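Local coordinates for spore coat polysaccharide biosynthesis protein SpsE (Bacillus subtilis, PDB 1VLI) that probably acts as an N-acylneuraminate-9-phosphate synthase in spore coat polysaccharide biosynthesis, at residues G41-D51 and W102-K113; S204-L212 and C235-K243. All coordinates share one frame; numbering follows the deposited sequence.

Contact 1: residues G41-D51 and W102-K113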
loop_
_atom_site.group_PDB
_atom_site.type_symbol
_atom_site.label_atom_id
_atom_site.label_comp_id
_atom_site.label_asym_id
_atom_site.label_seq_id
_atom_site.Cartn_x
_atom_site.Cartn_y
_atom_site.Cartn_z
ATOM N N GLY A 41 13.325 -14.620 8.058
ATOM C CA GLY A 41 13.690 -15.745 7.184
ATOM C C GLY A 41 13.501 -17.136 7.769
ATOM O O GLY A 41 14.047 -18.110 7.268
ATOM N N LYS A 42 12.727 -17.237 8.835
ATOM C CA LYS A 42 12.452 -18.513 9.467
ATOM C C LYS A 42 10.969 -18.831 9.312
ATOM O O LYS A 42 10.104 -18.094 9.849
ATOM C CB LYS A 42 12.844 -18.456 10.941
ATOM C CG LYS A 42 14.293 -18.067 11.168
ATOM C CD LYS A 42 14.818 -18.631 12.484
ATOM C CE LYS A 42 14.779 -17.608 13.608
ATOM N NZ LYS A 42 15.654 -16.450 13.272
ATOM N N LEU A 43 10.682 -19.912 8.580
ATOM C CA LEU A 43 9.307 -20.320 8.260
ATOM C C LEU A 43 8.454 -20.593 9.488
ATOM O O LEU A 43 7.272 -20.264 9.511
ATOM C CB LEU A 43 9.288 -21.544 7.334
ATOM C CG LEU A 43 7.913 -22.183 7.063
ATOM C CD1 LEU A 43 6.942 -21.210 6.392
ATOM C CD2 LEU A 43 8.017 -23.478 6.268
ATOM N N ASP A 44 9.047 -21.196 10.510
ATOM C CA ASP A 44 8.304 -21.465 11.749
ATOM C C ASP A 44 7.928 -20.160 12.465
ATOM O O ASP A 44 6.884 -20.100 13.122
ATOM C CB ASP A 44 9.079 -22.412 12.678
ATOM C CG ASP A 44 10.547 -22.017 12.812
ATOM O OD1 ASP A 44 11.309 -22.161 11.817
ATOM O OD2 ASP A 44 11.027 -21.547 13.870
ATOM N N GLN A 45 8.775 -19.132 12.318
ATOM C CA GLN A 45 8.513 -17.808 12.878
ATOM C C GLN A 45 7.411 -17.119 12.087
ATOM O O GLN A 45 6.635 -16.337 12.654
ATOM C CB GLN A 45 9.780 -16.945 12.908
ATOM C CG GLN A 45 9.704 -15.746 13.886
ATOM C CD GLN A 45 11.050 -15.057 14.084
ATOM O OE1 GLN A 45 12.018 -15.679 14.503
ATOM N NE2 GLN A 45 11.109 -13.777 13.784
ATOM N N ALA A 46 7.346 -17.399 10.779
ATOM C CA ALA A 46 6.213 -16.944 9.960
ATOM C C ALA A 46 4.884 -17.557 10.452
ATOM O O ALA A 46 3.897 -16.826 10.608
ATOM C CB ALA A 46 6.441 -17.222 8.491
ATOM N N PHE A 47 4.871 -18.867 10.728
ATOM C CA PHE A 47 3.696 -19.550 11.309
ATOM C C PHE A 47 3.330 -18.968 12.663
ATOM O O PHE A 47 2.134 -18.874 12.992
ATOM C CB PHE A 47 3.896 -21.077 11.478
ATOM C CG PHE A 47 3.997 -21.845 10.170
ATOM C CD1 PHE A 47 3.217 -21.506 9.068
ATOM C CD2 PHE A 47 4.848 -22.945 10.062
ATOM C CE1 PHE A 47 3.308 -22.214 7.878
ATOM C CE2 PHE A 47 4.947 -23.667 8.859
ATOM C CZ PHE A 47 4.173 -23.303 7.770
ATOM N N ALA A 48 4.340 -18.588 13.453
ATOM C CA ALA A 48 4.079 -18.012 14.778
ATOM C C ALA A 48 3.435 -16.606 14.670
ATOM O O ALA A 48 2.573 -16.240 15.481
ATOM C CB ALA A 48 5.350 -17.980 15.612
ATOM N N LEU A 49 3.826 -15.841 13.657
ATOM C CA LEU A 49 3.218 -14.516 13.429
ATOM C C LEU A 49 1.747 -14.681 13.070
ATOM O O LEU A 49 0.889 -14.101 13.711
ATOM C CB LEU A 49 3.985 -13.735 12.374
ATOM C CG LEU A 49 5.300 -13.127 12.874
ATOM C CD1 LEU A 49 6.259 -12.960 11.702
ATOM C CD2 LEU A 49 5.073 -11.788 13.600
ATOM N N ILE A 50 1.472 -15.537 12.093
ATOM C CA ILE A 50 0.113 -16.017 11.815
ATOM C C ILE A 50 -0.644 -16.361 13.079
ATOM O O ILE A 50 -1.739 -15.846 13.256
ATOM C CB ILE A 50 0.129 -17.211 10.792
ATOM C CG1 ILE A 50 0.757 -16.712 9.480
ATOM C CG2 ILE A 50 -1.283 -17.731 10.520
ATOM C CD1 ILE A 50 0.675 -17.625 8.306
ATOM N N ASP A 51 -0.059 -17.177 13.971
ATOM C CA ASP A 51 -0.693 -17.539 15.260
ATOM C C ASP A 51 -1.066 -16.330 16.074
ATOM O O ASP A 51 -2.183 -16.241 16.588
ATOM C CB ASP A 51 0.231 -18.382 16.149
ATOM C CG ASP A 51 0.382 -19.829 15.671
ATOM O OD1 ASP A 51 -0.596 -20.429 15.167
ATOM O OD2 ASP A 51 1.456 -20.457 15.797
ATOM N N TRP A 102 7.592 -21.481 0.581
ATOM C CA TRP A 102 6.823 -21.101 1.774
ATOM C C TRP A 102 5.353 -20.861 1.479
ATOM O O TRP A 102 4.513 -21.127 2.324
ATOM C CB TRP A 102 7.362 -19.815 2.382
ATOM C CG TRP A 102 8.605 -19.923 3.194
ATOM C CD1 TRP A 102 9.529 -20.943 3.188
ATOM C CD2 TRP A 102 9.102 -18.942 4.111
ATOM N NE1 TRP A 102 10.552 -20.657 4.060
ATOM C CE2 TRP A 102 10.315 -19.432 4.638
ATOM C CE3 TRP A 102 8.651 -17.689 4.533
ATOM C CZ2 TRP A 102 11.071 -18.710 5.574
ATOM C CZ3 TRP A 102 9.400 -16.980 5.460
ATOM C CH2 TRP A 102 10.595 -17.491 5.967
ATOM N N ILE A 103 5.057 -20.385 0.274
ATOM C CA ILE A 103 3.805 -19.703 -0.048
ATOM C C ILE A 103 2.531 -20.550 0.082
ATOM O O ILE A 103 1.593 -20.143 0.777
ATOM C CB ILE A 103 3.918 -19.006 -1.436
ATOM C CG1 ILE A 103 5.114 -18.033 -1.460
ATOM C CG2 ILE A 103 2.626 -18.290 -1.801
ATOM C CD1 ILE A 103 5.039 -16.832 -0.456
ATOM N N LEU A 104 2.480 -21.711 -0.562
ATOM C CA LEU A 104 1.315 -22.613 -0.395
ATOM C C LEU A 104 1.079 -23.010 1.076
ATOM O O LEU A 104 -0.044 -22.835 1.580
ATOM C CB LEU A 104 1.374 -23.834 -1.339
ATOM C CG LEU A 104 1.394 -23.437 -2.836
ATOM C CD1 LEU A 104 1.234 -24.632 -3.771
ATOM C CD2 LEU A 104 0.345 -22.362 -3.181
ATOM N N PRO A 105 2.121 -23.499 1.774
ATOM C CA PRO A 105 2.038 -23.718 3.232
ATOM C C PRO A 105 1.536 -22.503 4.024
ATOM O O PRO A 105 0.634 -22.670 4.842
ATOM C CB PRO A 105 3.477 -24.060 3.621
ATOM C CG PRO A 105 4.040 -24.669 2.387
ATOM C CD PRO A 105 3.435 -23.916 1.240
ATOM N N LEU A 106 2.095 -21.306 3.818
ATOM C CA LEU A 106 1.558 -20.149 4.558
ATOM C C LEU A 106 0.066 -19.977 4.303
ATOM O O LEU A 106 -0.719 -19.834 5.251
ATOM C CB LEU A 106 2.287 -18.852 4.234
ATOM C CG LEU A 106 3.654 -18.608 4.869
ATOM C CD1 LEU A 106 4.198 -17.315 4.313
ATOM C CD2 LEU A 106 3.599 -18.556 6.396
ATOM N N LEU A 107 -0.322 -20.020 3.027
ATOM C CA LEU A 107 -1.716 -19.838 2.615
ATOM C C LEU A 107 -2.612 -20.885 3.246
ATOM O O LEU A 107 -3.650 -20.567 3.824
ATOM C CB LEU A 107 -1.825 -19.810 1.079
ATOM C CG LEU A 107 -1.747 -18.406 0.431
ATOM C CD1 LEU A 107 -0.688 -17.472 1.050
ATOM C CD2 LEU A 107 -1.571 -18.508 -1.074
ATOM N N ASP A 108 -2.190 -22.146 3.169
ATOM C CA ASP A 108 -2.848 -23.195 3.906
ATOM C C ASP A 108 -2.983 -22.896 5.397
ATOM O O ASP A 108 -4.035 -23.111 5.984
ATOM C CB ASP A 108 -2.082 -24.485 3.722
ATOM C CG ASP A 108 -2.816 -25.461 2.851
ATOM O OD1 ASP A 108 -3.997 -25.758 3.177
ATOM O OD2 ASP A 108 -2.283 -25.995 1.848
ATOM N N TYR A 109 -1.918 -22.424 6.021
ATOM C CA TYR A 109 -1.945 -22.216 7.452
ATOM C C TYR A 109 -2.831 -21.032 7.844
ATOM O O TYR A 109 -3.452 -21.039 8.910
ATOM C CB TYR A 109 -0.533 -22.038 7.988
ATOM C CG TYR A 109 -0.457 -22.157 9.487
ATOM C CD1 TYR A 109 -0.820 -23.342 10.122
ATOM C CD2 TYR A 109 -0.032 -21.086 10.275
ATOM C CE1 TYR A 109 -0.765 -23.470 11.504
ATOM C CE2 TYR A 109 0.043 -21.204 11.657
ATOM C CZ TYR A 109 -0.325 -22.411 12.265
ATOM O OH TYR A 109 -0.282 -22.553 13.629
ATOM N N CYS A 110 -2.870 -20.013 6.985
ATOM C CA CYS A 110 -3.800 -18.915 7.142
ATOM C C CYS A 110 -5.233 -19.413 7.046
ATOM O O CYS A 110 -6.068 -19.058 7.871
ATOM C CB CYS A 110 -3.563 -17.870 6.060
ATOM S SG CYS A 110 -2.118 -16.845 6.342
ATOM N N ARG A 111 -5.508 -20.243 6.039
ATOM C CA ARG A 111 -6.860 -20.758 5.797
ATOM C C ARG A 111 -7.344 -21.555 6.977
ATOM O O ARG A 111 -8.514 -21.471 7.345
ATOM C CB ARG A 111 -6.939 -21.603 4.519
ATOM C CG ARG A 111 -8.350 -21.716 3.912
ATOM C CD ARG A 111 -8.383 -21.512 2.391
ATOM N N GLU A 112 -6.451 -22.296 7.605
ATOM C CA GLU A 112 -6.892 -23.053 8.749
ATOM C C GLU A 112 -6.943 -22.270 10.071
ATOM O O GLU A 112 -7.676 -22.664 10.971
ATOM C CB GLU A 112 -6.150 -24.373 8.861
ATOM C CG GLU A 112 -5.014 -24.398 9.857
ATOM C CD GLU A 112 -4.594 -25.824 10.159
ATOM O OE1 GLU A 112 -5.384 -26.547 10.815
ATOM O OE2 GLU A 112 -3.488 -26.221 9.715
ATOM N N LYS A 113 -6.216 -21.153 10.188
ATOM C CA LYS A 113 -6.326 -20.331 11.400
ATOM C C LYS A 113 -7.385 -19.228 11.190
ATOM O O LYS A 113 -7.562 -18.324 12.019
ATOM C CB LYS A 113 -4.966 -19.784 11.883
ATOM C CG LYS A 113 -3.857 -20.816 12.166
ATOM C CD LYS A 113 -4.156 -21.808 13.338
ATOM C CE LYS A 113 -3.792 -21.206 14.706
ATOM N NZ LYS A 113 -4.514 -21.783 15.901
#

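Contact 2: residues S204-L212 and C235-K243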
loop_
_atom_site.group_PDB
_atom_site.type_symbol
_atom_site.label_atom_id
_atom_site.label_comp_id
_atom_site.label_asym_id
_atom_site.label_seq_id
_atom_site.Cartn_x
_atom_site.Cartn_y
_atom_site.Cartn_z
ATOM N N SER A 204 -0.626 12.320 13.192
ATOM C CA SER A 204 -1.724 11.450 12.754
ATOM C C SER A 204 -2.653 12.101 11.727
ATOM O O SER A 204 -3.113 11.426 10.800
ATOM C CB SER A 204 -2.549 11.010 13.953
ATOM O OG SER A 204 -1.710 10.420 14.922
ATOM N N ASN A 205 -2.936 13.393 11.918
ATOM C CA ASN A 205 -3.957 14.115 11.173
ATOM C C ASN A 205 -5.213 13.294 10.898
ATOM O O ASN A 205 -5.622 13.156 9.753
ATOM C CB ASN A 205 -3.383 14.673 9.868
ATOM C CG ASN A 205 -2.360 15.775 10.109
ATOM O OD1 ASN A 205 -2.681 16.891 10.610
ATOM N ND2 ASN A 205 -1.117 15.482 9.747
ATOM N N LEU A 206 -5.837 12.779 11.949
ATOM C CA LEU A 206 -7.042 11.944 11.801
ATOM C C LEU A 206 -8.288 12.640 11.221
ATOM O O LEU A 206 -9.202 11.965 10.727
ATOM C CB LEU A 206 -7.383 11.257 13.127
ATOM C CG LEU A 206 -6.363 10.314 13.766
ATOM C CD1 LEU A 206 -7.032 9.448 14.826
ATOM C CD2 LEU A 206 -5.727 9.425 12.710
ATOM N N SER A 207 -8.344 13.983 11.277
ATOM C CA SER A 207 -9.472 14.682 10.647
ATOM C C SER A 207 -9.519 14.403 9.129
ATOM O O SER A 207 -10.516 14.666 8.476
ATOM C CB SER A 207 -9.460 16.189 10.944
ATOM O OG SER A 207 -8.190 16.716 10.646
ATOM N N VAL A 208 -8.455 13.823 8.589
ATOM C CA VAL A 208 -8.413 13.442 7.206
ATOM C C VAL A 208 -9.391 12.324 6.872
ATOM O O VAL A 208 -9.915 12.258 5.748
ATOM C CB VAL A 208 -6.990 13.017 6.820
ATOM C CG1 VAL A 208 -6.968 12.211 5.505
ATOM C CG2 VAL A 208 -6.088 14.221 6.730
ATOM N N ILE A 209 -9.636 11.437 7.840
ATOM C CA ILE A 209 -10.519 10.299 7.615
ATOM C C ILE A 209 -11.963 10.696 7.223
ATOM O O ILE A 209 -12.387 10.310 6.134
ATOM C CB ILE A 209 -10.465 9.310 8.814
ATOM C CG1 ILE A 209 -9.091 8.623 8.849
ATOM C CG2 ILE A 209 -11.621 8.293 8.726
ATOM C CD1 ILE A 209 -8.866 7.734 10.101
ATOM N N PRO A 210 -12.713 11.436 8.066
ATOM C CA PRO A 210 -14.006 12.008 7.623
ATOM C C PRO A 210 -13.987 12.862 6.366
ATOM O O PRO A 210 -14.924 12.775 5.576
ATOM C CB PRO A 210 -14.536 12.803 8.847
ATOM C CG PRO A 210 -13.427 12.876 9.799
ATOM C CD PRO A 210 -12.481 11.689 9.504
HETATM N N MSE A 211 -12.938 13.648 6.146
HETATM C CA MSE A 211 -12.828 14.431 4.930
HETATM C C MSE A 211 -12.828 13.498 3.712
HETATM O O MSE A 211 -13.630 13.676 2.785
HETATM C CB MSE A 211 -11.536 15.239 4.956
HETATM C CG MSE A 211 -11.385 16.215 3.825
HETATM SE SE MSE A 211 -10.653 15.442 2.228
HETATM C CE MSE A 211 -8.727 15.152 2.814
ATOM N N LEU A 212 -11.935 12.501 3.698
ATOM C CA LEU A 212 -11.937 11.532 2.582
ATOM C C LEU A 212 -13.265 10.807 2.414
ATOM O O LEU A 212 -13.699 10.560 1.312
ATOM C CB LEU A 212 -10.810 10.505 2.684
ATOM C CG LEU A 212 -9.403 11.072 2.565
ATOM C CD1 LEU A 212 -8.418 9.958 2.787
ATOM C CD2 LEU A 212 -9.142 11.844 1.209
ATOM N N CYS A 235 -8.207 3.391 17.980
ATOM C CA CYS A 235 -9.551 3.650 18.478
ATOM C C CYS A 235 -10.109 5.027 18.098
ATOM O O CYS A 235 -11.287 5.148 17.766
ATOM C CB CYS A 235 -9.590 3.509 19.993
ATOM S SG CYS A 235 -9.395 1.792 20.522
ATOM N N ALA A 236 -9.271 6.057 18.145
ATOM C CA ALA A 236 -9.715 7.402 17.764
ATOM C C ALA A 236 -10.125 7.370 16.292
ATOM O O ALA A 236 -11.171 7.870 15.932
ATOM C CB ALA A 236 -8.627 8.409 18.015
ATOM N N ALA A 237 -9.327 6.715 15.456
ATOM C CA ALA A 237 -9.642 6.549 14.029
ATOM C C ALA A 237 -10.998 5.870 13.817
ATOM O O ALA A 237 -11.814 6.351 13.007
ATOM C CB ALA A 237 -8.551 5.762 13.333
ATOM N N VAL A 238 -11.219 4.753 14.533
ATOM C CA VAL A 238 -12.455 3.989 14.436
ATOM C C VAL A 238 -13.633 4.871 14.816
ATOM O O VAL A 238 -14.658 4.886 14.128
ATOM C CB VAL A 238 -12.403 2.716 15.337
ATOM C CG1 VAL A 238 -13.806 2.130 15.614
ATOM C CG2 VAL A 238 -11.507 1.681 14.707
ATOM N N ARG A 239 -13.490 5.642 15.885
ATOM C CA ARG A 239 -14.609 6.493 16.273
ATOM C C ARG A 239 -14.747 7.772 15.432
ATOM O O ARG A 239 -15.687 8.517 15.619
ATOM C CB ARG A 239 -14.751 6.653 17.799
ATOM C CG ARG A 239 -14.076 7.810 18.483
ATOM C CD ARG A 239 -14.112 7.679 20.034
ATOM N NE ARG A 239 -12.854 7.104 20.494
ATOM C CZ ARG A 239 -11.778 7.808 20.876
ATOM N NH1 ARG A 239 -11.809 9.161 20.923
ATOM N NH2 ARG A 239 -10.663 7.140 21.222
ATOM N N LEU A 240 -13.834 7.965 14.478
ATOM C CA LEU A 240 -13.968 8.949 13.413
ATOM C C LEU A 240 -14.425 8.307 12.109
ATOM O O LEU A 240 -14.428 8.971 11.105
ATOM C CB LEU A 240 -12.642 9.675 13.146
ATOM C CG LEU A 240 -12.406 10.830 14.116
ATOM C CD1 LEU A 240 -10.997 11.347 14.061
ATOM C CD2 LEU A 240 -13.367 11.934 13.839
ATOM N N GLY A 241 -14.771 7.017 12.128
ATOM C CA GLY A 241 -15.410 6.368 10.996
ATOM C C GLY A 241 -14.556 5.414 10.168
ATOM O O GLY A 241 -15.037 4.882 9.163
ATOM N N ALA A 242 -13.282 5.220 10.525
ATOM C CA ALA A 242 -12.382 4.316 9.747
ATOM C C ALA A 242 -12.983 2.904 9.703
ATOM O O ALA A 242 -13.518 2.454 10.689
ATOM C CB ALA A 242 -10.986 4.258 10.395
ATOM N N LYS A 243 -12.913 2.212 8.576
ATOM C CA LYS A 243 -13.506 0.855 8.499
ATOM C C LYS A 243 -12.484 -0.293 8.298
ATOM O O LYS A 243 -12.859 -1.479 8.239
ATOM C CB LYS A 243 -14.600 0.812 7.423
ATOM C CG LYS A 243 -15.690 1.875 7.571
ATOM C CD LYS A 243 -16.466 1.703 8.876
ATOM C CE LYS A 243 -17.239 0.388 8.935
ATOM N NZ LYS A 243 -18.194 0.358 10.100
#

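Contact 1: residues G41-D51 and W102-K113
A chi1 of -166° swings the Tyr-109 ring beside its own carbonyl carbon and across to helix 43-56, where the ring of Phe-47 lies obliquely against it. The two helices are neighbours on the outside of the TIM barrel, their facing segments running roughly parallel at 24° with axes 10.3 Å apart, as neighbouring helices of such a barrel do. The Phe-47 and Tyr-109 ring planes are turned 59° apart, with CD1 of Phe-47 3.5 Å from CD2 of Tyr-109. Between the helices Leu-106 is a knob in the hole formed by Leu-43, Ala-46, Phe-47 and Ile-50. Deeper, toward the strands, CD1 of Ile-50 touches SG of Cys-110 at 3.5 Å, and both residues also meet strand 60-63. At the N-terminal end, CB of Leu-43 makes a CH-pi contact over the five-membered ring of Trp-102, 3.8 Å from its centroid, while the indole edge abuts the backbone of Gly-41. His-39 adds an edge-to-face contact to the same indole. At the other end, the Tyr-109 hydroxyl donates to the Asp-51 carboxylate on its syn side, somewhat out of the carboxylate plane, OH to OD1 2.6 Å.

Contact 2: residues S204-L212 and C235-K243
A Schellman motif closes helix 232-239 of the TIM barrel, and the turn it makes packs against the start of the preceding barrel helix, 208-215. Gly-241, with positive phi, is its C-prime residue: Ala-242 N returns to Ala-237 O and Gly-241 N to Val-238 O. Ala-237 O also accepts from Leu-240 N, the two donors arriving from opposite faces of its carbonyl plane. No hydrogen bond crosses to 204-212; the contact is made by aliphatic branches. Leu-206 sends CD1 against CB of Ala-236, 3.7 Å away, and its own CB meets CD1 of Leu-240. Ile-209 divides its work: CG1 lies beside the backbone N (chi1 -69°), carrying CD1 to the methyls of Ala-237 (CB at 3.8 Å) and Ala-242, whereas CG2 rests on the Leu-240 carbonyl. Without these two branches, as with an alanine here, a gap is likely to open beside the Ala-237 and Ala-242 methyls, taking apolar cover from the capping turn. Inward, Leu-206 and Ala-237 both reach Phe-223 of strand 220-225, while Leu-296 of helix 293-296 also packs on Leu-240. The Pro-210 ring lies obliquely across the Leu-240 side chain, CG to CD2 4.1 Å.

Overall arrangement
Both contacts join neighbouring helices of the barrel's outer layer, yet they share no element: their centres are 32 Å apart and their nearest atoms about 18 Å. The comparison illustrates how one layer of a fold can be built by different chemistry. Contact 1 is the more extensive, burying 628 Å² against 311 Å², and runs along two roughly parallel helices; it is only partly buried, mixing aromatic rings and aliphatic groups with a polar bond near its end. Contact 2 is mostly buried and wholly aliphatic in its side-chain meetings, joining a helix start to a helix end. Strand 60-63 lies beneath contact 1 and strand 220-225 beneath contact 2.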